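Local coordinates for pancreatic lipase related protein 2 (Equus caballus, PDB 1W52) that probably hydrolyses galactolipids and triacylglycerols, releasing fatty acids from their glycerol backbones, at residues 70-76 against 100-106; 42-48 against 92-96; 37-41 against 50-54. One frame throughout, in Å; residues are numbered along the deposited sequence.

Contact 1. Residues 70-76 against 100-106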
loop_
_atom_site.group_PDB
_atom_site.type_symbol
_atom_site.label_atom_id
_atom_site.label_comp_id
_atom_site.label_asym_id
_atom_site.label_seq_id
_atom_site.Cartn_x
_atom_site.Cartn_y
_atom_site.Cartn_z
ATOM N N ARG A 70 -9.852 -16.283 -17.796
ATOM C CA ARG A 70 -9.765 -15.193 -16.803
ATOM C C ARG A 70 -8.364 -14.744 -16.410
ATOM O O ARG A 70 -7.441 -15.545 -16.536
ATOM C CB ARG A 70 -10.412 -15.692 -15.539
ATOM C CG ARG A 70 -11.801 -16.164 -15.782
ATOM C CD ARG A 70 -12.622 -15.098 -16.390
ATOM N NE ARG A 70 -14.032 -15.279 -16.152
ATOM C CZ ARG A 70 -14.943 -14.410 -16.530
ATOM N NH1 ARG A 70 -14.589 -13.284 -17.108
ATOM N NH2 ARG A 70 -16.212 -14.645 -16.306
ATOM N N LYS A 71 -8.214 -13.498 -15.909
ATOM C CA LYS A 71 -6.953 -13.058 -15.242
ATOM C C LYS A 71 -6.472 -14.062 -14.187
ATOM O O LYS A 71 -7.265 -14.811 -13.662
ATOM C CB LYS A 71 -7.114 -11.736 -14.470
ATOM C CG LYS A 71 -7.130 -10.453 -15.288
ATOM C CD LYS A 71 -7.150 -9.177 -14.390
ATOM C CE LYS A 71 -5.780 -8.884 -13.776
ATOM N NZ LYS A 71 -4.627 -8.715 -14.766
ATOM N N THR A 72 -5.186 -14.057 -13.866
ATOM C CA THR A 72 -4.677 -14.876 -12.777
ATOM C C THR A 72 -3.814 -14.074 -11.798
ATOM O O THR A 72 -2.810 -13.452 -12.176
ATOM C CB THR A 72 -3.883 -16.011 -13.333
ATOM O OG1 THR A 72 -4.716 -16.802 -14.201
ATOM C CG2 THR A 72 -3.378 -16.937 -12.215
ATOM N N HIS A 73 -4.226 -14.073 -10.537
ATOM C CA HIS A 73 -3.465 -13.429 -9.471
ATOM C C HIS A 73 -2.601 -14.438 -8.716
ATOM O O HIS A 73 -3.054 -15.489 -8.285
ATOM C CB HIS A 73 -4.406 -12.709 -8.519
ATOM C CG HIS A 73 -5.281 -11.716 -9.215
ATOM N ND1 HIS A 73 -4.791 -10.554 -9.755
ATOM C CD2 HIS A 73 -6.610 -11.719 -9.474
ATOM C CE1 HIS A 73 -5.781 -9.877 -10.312
ATOM N NE2 HIS A 73 -6.898 -10.560 -10.150
ATOM N N PHE A 74 -1.324 -14.104 -8.635
ATOM C CA PHE A 74 -0.352 -14.820 -7.830
ATOM C C PHE A 74 -0.079 -13.942 -6.614
ATOM O O PHE A 74 0.053 -12.704 -6.730
ATOM C CB PHE A 74 0.929 -14.959 -8.623
ATOM C CG PHE A 74 0.932 -16.115 -9.617
ATOM C CD1 PHE A 74 1.031 -15.885 -11.016
ATOM C CD2 PHE A 74 0.922 -17.427 -9.171
ATOM C CE1 PHE A 74 1.112 -16.925 -11.892
ATOM C CE2 PHE A 74 0.995 -18.469 -10.072
ATOM C CZ PHE A 74 1.098 -18.206 -11.425
ATOM N N VAL A 75 0.017 -14.578 -5.458
ATOM C CA VAL A 75 0.315 -13.881 -4.214
ATOM C C VAL A 75 1.477 -14.554 -3.516
ATOM O O VAL A 75 1.336 -15.621 -2.986
ATOM C CB VAL A 75 -0.884 -13.941 -3.330
ATOM C CG1 VAL A 75 -0.572 -13.374 -1.990
ATOM C CG2 VAL A 75 -2.015 -13.152 -3.986
ATOM N N ILE A 76 2.628 -13.931 -3.497
ATOM C CA ILE A 76 3.831 -14.521 -2.900
ATOM C C ILE A 76 4.239 -13.854 -1.549
ATOM O O ILE A 76 4.500 -12.636 -1.500
ATOM C CB ILE A 76 4.982 -14.353 -3.909
ATOM C CG1 ILE A 76 4.511 -14.698 -5.335
ATOM C CG2 ILE A 76 6.175 -15.199 -3.477
ATOM C CD1 ILE A 76 5.496 -14.311 -6.434
ATOM N N THR A 100 -14.192 -12.501 -11.280
ATOM C CA THR A 100 -14.179 -13.938 -11.523
ATOM C C THR A 100 -12.855 -14.246 -12.181
ATOM O O THR A 100 -12.504 -13.699 -13.213
ATOM C CB THR A 100 -15.452 -14.531 -12.245
ATOM O OG1 THR A 100 -15.709 -13.846 -13.454
ATOM C CG2 THR A 100 -16.761 -14.311 -11.387
ATOM N N THR A 101 -12.096 -15.088 -11.484
ATOM C CA THR A 101 -10.688 -15.201 -11.707
ATOM C C THR A 101 -10.014 -16.386 -11.010
ATOM O O THR A 101 -10.621 -17.087 -10.203
ATOM C CB THR A 101 -10.089 -13.915 -11.209
ATOM O OG1 THR A 101 -10.946 -12.835 -11.607
ATOM C CG2 THR A 101 -8.765 -13.594 -11.887
ATOM N N ASN A 102 -8.751 -16.585 -11.400
ATOM C CA ASN A 102 -7.819 -17.524 -10.822
ATOM C C ASN A 102 -6.888 -16.817 -9.879
ATOM O O ASN A 102 -6.171 -15.883 -10.282
ATOM C CB ASN A 102 -6.936 -18.100 -11.927
ATOM C CG ASN A 102 -7.724 -18.645 -13.067
ATOM O OD1 ASN A 102 -8.631 -19.460 -12.851
ATOM N ND2 ASN A 102 -7.390 -18.212 -14.303
ATOM N N CYS A 103 -6.850 -17.263 -8.628
ATOM C CA CYS A 103 -5.879 -16.718 -7.688
ATOM C C CYS A 103 -5.041 -17.812 -7.064
ATOM O O CYS A 103 -5.563 -18.695 -6.436
ATOM C CB CYS A 103 -6.571 -15.857 -6.633
ATOM S SG CYS A 103 -5.364 -14.964 -5.613
ATOM N N ILE A 104 -3.736 -17.753 -7.283
ATOM C CA ILE A 104 -2.789 -18.693 -6.673
ATOM C C ILE A 104 -1.912 -18.029 -5.597
ATOM O O ILE A 104 -1.360 -16.929 -5.795
ATOM C CB ILE A 104 -1.828 -19.320 -7.730
ATOM C CG1 ILE A 104 -2.576 -19.866 -8.957
ATOM C CG2 ILE A 104 -0.975 -20.408 -7.084
ATOM C CD1 ILE A 104 -1.697 -19.922 -10.193
ATOM N N SER A 105 -1.776 -18.745 -4.482
ATOM C CA SER A 105 -0.955 -18.361 -3.354
ATOM C C SER A 105 0.283 -19.205 -3.467
ATOM O O SER A 105 0.186 -20.414 -3.556
ATOM C CB SER A 105 -1.710 -18.652 -2.060
ATOM O OG SER A 105 -0.853 -18.592 -0.925
ATOM N N VAL A 106 1.441 -18.562 -3.539
ATOM C CA VAL A 106 2.712 -19.258 -3.702
ATOM C C VAL A 106 3.334 -19.509 -2.321
ATOM O O VAL A 106 3.949 -18.612 -1.745
ATOM C CB VAL A 106 3.678 -18.439 -4.553
ATOM C CG1 VAL A 106 5.038 -19.153 -4.659
ATOM C CG2 VAL A 106 3.091 -18.166 -5.941
#
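Val106 is the knob that keys two parallel strands, 72-76 and 102-106, together: its CG2 drops into the notch between two side chains of the partner strand, 4.0 Å from Phe74 CD2 and 3.8 Å from Ile76 CG1. The strand axes approach to 4.5 Å at an angle of 15°. With its CG anti to the carbonyl carbon (chi1 -82°), Phe74 is also the apolar neighbour of Ile104 on this face, although the closeness of their ends in the model is doubtful. At the start of the same face Asn102 meets Thr72 by a polar grip, ND2 donating to Thr72 OG1 at 3.0 Å with that oxygen only 13° out of the amide plane. Tyr143 also bonds to Thr72 OG1, and the amide's OD1 accepts from Gln67 N, so both ends of the Asn102 amide are fixed.

On the reverse face Cys103 SG sits between His73 CB, at 3.8 Å, and Val75 CG2, at 4.1 Å, and is joined to Cys92 in a disulfide. The His73 ring is tied by bonds to His149 and Glu99.

Backbone bonds keep these pieces in register: His73 N to Asn102 O (2.7 Å), Ile104 N to His73 O, Val75 N to Ile104 O and Val106 N to Val75 O. Helix 87-96 connects the two strands in sequence and packs over the face bearing His73 and Val75, a beta-alpha-beta crossover within the central sheet of the alpha/beta-hydrolase fold.

Contact 2. Residues 42-48 against 92-96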
loop_
_atom_site.group_PDB
_atom_site.type_symbol
_atom_site.label_atom_id
_atom_site.label_comp_id
_atom_site.label_asym_id
_atom_site.label_seq_id
_atom_site.Cartn_x
_atom_site.Cartn_y
_atom_site.Cartn_z
ATOM N N TYR A 42 -6.993 -21.173 -6.073
ATOM C CA TYR A 42 -8.291 -20.751 -5.664
ATOM C C TYR A 42 -8.929 -20.095 -6.893
ATOM O O TYR A 42 -8.272 -19.376 -7.638
ATOM C CB TYR A 42 -8.170 -19.744 -4.533
ATOM C CG TYR A 42 -7.700 -20.282 -3.182
ATOM C CD1 TYR A 42 -8.620 -20.763 -2.266
ATOM C CD2 TYR A 42 -6.338 -20.232 -2.783
ATOM C CE1 TYR A 42 -8.205 -21.227 -0.992
ATOM C CE2 TYR A 42 -5.916 -20.701 -1.508
ATOM C CZ TYR A 42 -6.857 -21.195 -0.620
ATOM O OH TYR A 42 -6.516 -21.668 0.633
ATOM N N THR A 43 -10.206 -20.399 -7.099
ATOM C CA THR A 43 -11.030 -19.900 -8.213
ATOM C C THR A 43 -12.449 -19.781 -7.696
ATOM O O THR A 43 -12.779 -20.375 -6.673
ATOM C CB THR A 43 -11.067 -20.880 -9.399
ATOM O OG1 THR A 43 -11.211 -22.225 -8.908
ATOM C CG2 THR A 43 -9.761 -20.872 -10.189
ATOM N N ASN A 44 -13.309 -19.064 -8.418
ATOM C CA ASN A 44 -14.605 -18.713 -7.842
ATOM C C ASN A 44 -15.377 -19.992 -7.624
ATOM O O ASN A 44 -16.265 -20.050 -6.785
ATOM C CB ASN A 44 -15.394 -17.766 -8.721
ATOM C CG ASN A 44 -14.590 -16.621 -9.185
ATOM O OD1 ASN A 44 -13.736 -16.783 -10.036
ATOM N ND2 ASN A 44 -14.848 -15.451 -8.644
ATOM N N LYS A 45 -14.997 -21.020 -8.378
ATOM C CA LYS A 45 -15.590 -22.343 -8.272
ATOM C C LYS A 45 -15.308 -22.917 -6.880
ATOM O O LYS A 45 -16.245 -23.324 -6.184
ATOM C CB LYS A 45 -15.054 -23.233 -9.401
ATOM C CG LYS A 45 -15.315 -22.654 -10.841
ATOM C CD LYS A 45 -14.596 -23.426 -11.984
ATOM C CE LYS A 45 -15.122 -23.036 -13.401
ATOM N NZ LYS A 45 -14.142 -23.300 -14.536
ATOM N N ASN A 46 -14.029 -22.894 -6.475
ATOM C CA ASN A 46 -13.570 -23.315 -5.126
ATOM C C ASN A 46 -12.893 -22.225 -4.290
ATOM O O ASN A 46 -11.668 -22.161 -4.221
ATOM C CB ASN A 46 -12.599 -24.497 -5.225
ATOM C CG ASN A 46 -11.310 -24.150 -5.950
ATOM O OD1 ASN A 46 -11.301 -23.920 -7.160
ATOM N ND2 ASN A 46 -10.212 -24.133 -5.212
ATOM N N PRO A 47 -13.689 -21.375 -3.648
ATOM C CA PRO A 47 -13.161 -20.288 -2.802
ATOM C C PRO A 47 -12.777 -20.636 -1.342
ATOM O O PRO A 47 -12.701 -19.723 -0.533
ATOM C CB PRO A 47 -14.302 -19.257 -2.833
ATOM C CG PRO A 47 -15.563 -20.060 -3.076
ATOM C CD PRO A 47 -15.160 -21.348 -3.729
ATOM N N ASP A 48 -12.514 -21.903 -1.023
ATOM C CA ASP A 48 -12.159 -22.264 0.346
ATOM C C ASP A 48 -10.980 -23.207 0.428
ATOM O O ASP A 48 -10.001 -22.898 1.092
ATOM C CB ASP A 48 -13.339 -22.886 1.065
ATOM C CG ASP A 48 -14.542 -22.007 1.044
ATOM O OD1 ASP A 48 -14.419 -20.888 1.572
ATOM O OD2 ASP A 48 -15.629 -22.344 0.513
ATOM N N CYS A 92 -6.444 -14.090 -1.543
ATOM C CA CYS A 92 -7.056 -14.728 -2.721
ATOM C C CYS A 92 -8.582 -14.746 -2.645
ATOM O O CYS A 92 -9.246 -14.200 -3.520
ATOM C CB CYS A 92 -6.516 -16.144 -2.940
ATOM S SG CYS A 92 -5.032 -16.168 -3.971
ATOM N N LYS A 93 -9.119 -15.384 -1.612
ATOM C CA LYS A 93 -10.526 -15.255 -1.244
ATOM C C LYS A 93 -11.116 -13.842 -1.419
ATOM O O LYS A 93 -12.120 -13.677 -2.089
ATOM C CB LYS A 93 -10.723 -15.704 0.215
ATOM C CG LYS A 93 -10.992 -17.229 0.412
ATOM C CD LYS A 93 -9.744 -18.052 0.780
ATOM C CE LYS A 93 -10.083 -19.245 1.680
ATOM N NZ LYS A 93 -8.950 -20.222 1.735
ATOM N N LYS A 94 -10.522 -12.818 -0.832
ATOM C CA LYS A 94 -11.114 -11.486 -0.997
ATOM C C LYS A 94 -11.195 -11.130 -2.495
ATOM O O LYS A 94 -12.199 -10.558 -2.960
ATOM C CB LYS A 94 -10.356 -10.376 -0.241
ATOM C CG LYS A 94 -10.400 -10.437 1.299
ATOM C CD LYS A 94 -10.031 -9.045 1.974
ATOM C CE LYS A 94 -9.081 -9.188 3.192
ATOM N NZ LYS A 94 -9.380 -10.329 4.088
ATOM N N ILE A 95 -10.140 -11.450 -3.248
ATOM C CA ILE A 95 -10.111 -11.134 -4.692
ATOM C C ILE A 95 -11.295 -11.783 -5.443
ATOM O O ILE A 95 -11.902 -11.156 -6.274
ATOM C CB ILE A 95 -8.771 -11.566 -5.333
ATOM C CG1 ILE A 95 -7.655 -10.634 -4.896
ATOM C CG2 ILE A 95 -8.859 -11.539 -6.846
ATOM C CD1 ILE A 95 -6.274 -11.070 -5.410
ATOM N N LEU A 96 -11.613 -13.023 -5.105
ATOM C CA LEU A 96 -12.724 -13.758 -5.693
ATOM C C LEU A 96 -14.120 -13.302 -5.260
ATOM O O LEU A 96 -15.108 -13.694 -5.865
ATOM C CB LEU A 96 -12.582 -15.244 -5.363
ATOM C CG LEU A 96 -11.270 -15.858 -5.849
ATOM C CD1 LEU A 96 -11.114 -17.261 -5.309
ATOM C CD2 LEU A 96 -11.148 -15.845 -7.365
#
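From Tyr42 and Thr43, on strand 38-43, the chain passes into a bend round residues 92-96 of helix 87-96, bringing Asn44 CA within 5.7 Å of Leu96 CA and Pro47 CA within 5.9 Å of Lys93 CA. Leu96 is the apolar wedge in this bend. Its CG lies anti to the carbonyl carbon (chi1 -58°), which sends CD1 onto the backbone at Thr43 C, 3.7 Å off, and to Tyr42 CB at 3.9 Å, while CD2 lies against the Asn44 amide, near OD1 and ND2. That amide is held from beyond the contact: its OD1 accepts from Thr101 N and its ND2 donates to Glu99 O.

One turn earlier, Cys92 CB touches Tyr42 CD2 at 4.1 Å. The sulfur itself stands 5.5 Å from the centroid of the Tyr42 ring and 55° off its normal, an oblique sulfur-aromatic contact. Lys93 reaches over from the same turn, bent at its second and third torsions; its CD passes 3.6 Å from Pro47 O and its end comes up beside the Tyr42 ring at CE1. NZ then donates to Asp48 O at 2.9 Å, tilted 22° from the carbonyl plane, and Asp48 O in turn lies at the edge of the Tyr42 ring. An alanine in place of Lys93 would remove this arm, and Asp48 O would probably lose its charged donor and Tyr42 its lysine neighbour.

Behind the helix, Lys94 and Ile95 face helix 257-277. The Cys92-Cys103 disulfide ties helix 87-96 to strand 102-107, and on the strand side Tyr42 packs on Tyr50 of strand 50-53.

Contact 3. Residues 37-41 against 50-54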
loop_
_atom_site.group_PDB
_atom_site.type_symbol
_atom_site.label_atom_id
_atom_site.label_comp_id
_atom_site.label_asym_id
_atom_site.label_seq_id
_atom_site.Cartn_x
_atom_site.Cartn_y
_atom_site.Cartn_z
ATOM N N THR A 37 8.405 -25.281 -2.741
ATOM C CA THR A 37 7.492 -24.283 -3.334
ATOM C C THR A 37 6.180 -24.947 -3.690
ATOM O O THR A 37 6.172 -26.023 -4.286
ATOM C CB THR A 37 8.053 -23.736 -4.611
ATOM O OG1 THR A 37 9.369 -23.272 -4.383
ATOM C CG2 THR A 37 7.292 -22.525 -5.067
ATOM N N ARG A 38 5.068 -24.307 -3.402
ATOM C CA ARG A 38 3.803 -24.992 -3.578
ATOM C C ARG A 38 2.752 -24.001 -4.042
ATOM O O ARG A 38 2.402 -23.085 -3.307
ATOM C CB ARG A 38 3.363 -25.643 -2.261
ATOM C CG ARG A 38 4.057 -26.943 -1.872
ATOM C CD ARG A 38 3.158 -27.830 -1.000
ATOM N NE ARG A 38 2.287 -27.011 -0.158
ATOM C CZ ARG A 38 1.099 -27.387 0.335
ATOM N NH1 ARG A 38 0.594 -28.598 0.119
ATOM N NH2 ARG A 38 0.411 -26.535 1.085
ATOM N N PHE A 39 2.240 -24.207 -5.253
ATOM C CA PHE A 39 1.207 -23.353 -5.847
ATOM C C PHE A 39 -0.199 -23.786 -5.451
ATOM O O PHE A 39 -0.591 -24.898 -5.712
ATOM C CB PHE A 39 1.362 -23.445 -7.337
ATOM C CG PHE A 39 2.706 -22.995 -7.819
ATOM C CD1 PHE A 39 3.037 -21.673 -7.759
ATOM C CD2 PHE A 39 3.619 -23.900 -8.338
ATOM C CE1 PHE A 39 4.255 -21.242 -8.200
ATOM C CE2 PHE A 39 4.864 -23.480 -8.821
ATOM C CZ PHE A 39 5.188 -22.144 -8.739
ATOM N N LEU A 40 -0.948 -22.928 -4.777
ATOM C CA LEU A 40 -2.265 -23.318 -4.259
ATOM C C LEU A 40 -3.351 -22.537 -4.954
ATOM O O LEU A 40 -3.343 -21.298 -4.928
ATOM C CB LEU A 40 -2.393 -23.052 -2.788
ATOM C CG LEU A 40 -1.142 -23.341 -1.980
ATOM C CD1 LEU A 40 -1.481 -23.167 -0.555
ATOM C CD2 LEU A 40 -0.616 -24.748 -2.231
ATOM N N LEU A 41 -4.289 -23.269 -5.574
ATOM C CA LEU A 41 -5.187 -22.662 -6.567
ATOM C C LEU A 41 -6.604 -22.430 -6.052
ATOM O O LEU A 41 -7.286 -23.342 -5.631
ATOM C CB LEU A 41 -5.214 -23.460 -7.876
ATOM C CG LEU A 41 -5.950 -22.810 -9.064
ATOM C CD1 LEU A 41 -5.923 -21.304 -9.080
ATOM C CD2 LEU A 41 -5.336 -23.242 -10.346
ATOM N N TYR A 50 -8.018 -25.488 -1.664
ATOM C CA TYR A 50 -7.237 -25.144 -2.836
ATOM C C TYR A 50 -6.941 -26.376 -3.621
ATOM O O TYR A 50 -7.152 -27.490 -3.179
ATOM C CB TYR A 50 -5.904 -24.482 -2.435
ATOM C CG TYR A 50 -5.110 -25.288 -1.431
ATOM C CD1 TYR A 50 -4.135 -26.190 -1.836
ATOM C CD2 TYR A 50 -5.373 -25.169 -0.067
ATOM C CE1 TYR A 50 -3.433 -26.942 -0.902
ATOM C CE2 TYR A 50 -4.680 -25.906 0.867
ATOM C CZ TYR A 50 -3.715 -26.790 0.453
ATOM O OH TYR A 50 -3.041 -27.502 1.419
ATOM N N GLN A 51 -6.383 -26.184 -4.786
ATOM C CA GLN A 51 -6.039 -27.317 -5.572
ATOM C C GLN A 51 -4.562 -27.298 -5.768
ATOM O O GLN A 51 -4.031 -26.418 -6.418
ATOM C CB GLN A 51 -6.790 -27.269 -6.904
ATOM C CG GLN A 51 -8.349 -27.227 -6.747
ATOM C CD GLN A 51 -9.093 -27.839 -7.925
ATOM O OE1 GLN A 51 -9.141 -27.256 -9.004
ATOM N NE2 GLN A 51 -9.665 -29.024 -7.714
ATOM N N LEU A 52 -3.886 -28.267 -5.189
ATOM C CA LEU A 52 -2.470 -28.333 -5.383
ATOM C C LEU A 52 -2.224 -28.590 -6.850
ATOM O O LEU A 52 -2.593 -29.624 -7.372
ATOM C CB LEU A 52 -1.828 -29.412 -4.518
ATOM C CG LEU A 52 -0.290 -29.388 -4.482
ATOM C CD1 LEU A 52 0.289 -27.979 -4.224
ATOM C CD2 LEU A 52 0.239 -30.375 -3.422
ATOM N N ILE A 53 -1.633 -27.618 -7.525
ATOM C CA ILE A 53 -1.233 -27.788 -8.910
ATOM C C ILE A 53 0.275 -27.799 -8.995
ATOM O O ILE A 53 0.957 -27.436 -8.034
ATOM C CB ILE A 53 -1.809 -26.651 -9.768
ATOM C CG1 ILE A 53 -1.183 -25.296 -9.403
ATOM C CG2 ILE A 53 -3.330 -26.576 -9.576
ATOM C CD1 ILE A 53 -1.621 -24.140 -10.298
ATOM N N THR A 54 0.791 -28.158 -10.161
ATOM C CA THR A 54 2.215 -28.354 -10.340
ATOM C C THR A 54 2.579 -28.159 -11.776
ATOM O O THR A 54 1.946 -28.724 -12.639
ATOM C CB THR A 54 2.564 -29.799 -10.062
ATOM O OG1 THR A 54 2.007 -30.230 -8.822
ATOM C CG2 THR A 54 4.032 -29.952 -9.892
#
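The methyl CD1 of Leu40 sits almost over the middle of the Tyr50 ring, 4.1 Å from its centroid and 5° off the ring normal, in a CH-pi contact. Tyr50 reaches this position with CG between its backbone N and carbonyl carbon (chi1 52°), which sets its face against Leu40. Arg38 comes at the ring's far end from another direction: the side chains cross at about a right angle, guanidinium and ring planes 83° apart, and Arg38 NH2 is 3.6 Å from Tyr50 OH, which lies at the guanidinium edge. The two polar groups are joined through Glu84, whose OE2 forms a salt bridge with Arg38 NH2 and a weak hydrogen bond with Tyr50 OH. Leu52 adds to the cluster, its CD1 3.9 Å from Leu40 CD2 and its CD2 4.0 Å from Arg38 NH1.

These strands, 38-41 and 50-53, form a beta hairpin at the margin of the alpha/beta-hydrolase sheet, with 50-53 the outermost strand on this side; the 143° between their directions marks a strongly twisted antiparallel pair. Leu41 and Gln51 make the hydrogen-bonded pair, Gln51 N to Leu41 O at 3.1 Å and Leu41 N to Gln51 O at 3.3 Å.

On the other face, Leu41 CD2 meets Ile53 CD1 at 3.8 Å, the two side chains slanting past each other. Ile53 CG1 also abuts Phe39 CB, whereas the Phe39 ring leads away from the hairpin partner to pack on helix 116-141 and on Ile104 and Val106.

All three contacts lie in the lipase domain. The centres of contacts 1 and 2 are about 9 Å apart, those of contacts 1 and 3 about 11 Å, and those of contacts 2 and 3 about 13 Å. Along the chain, contact 3 closes before contact 1 opens, whereas contact 2 interleaves with both. They share one mixed sheet in the order 50-53, 38-43, 102-107, 72-76: the hairpin of contact 3 borders the parallel pair of contact 1 through backbone bonds such as Leu40 N to Ser105 O, and contact 2 sets the chain leaving strand 38-43 against helix 87-96. Strand 72-76 neighbours strand 148-153, which leads to Ser154, the predicted nucleophile.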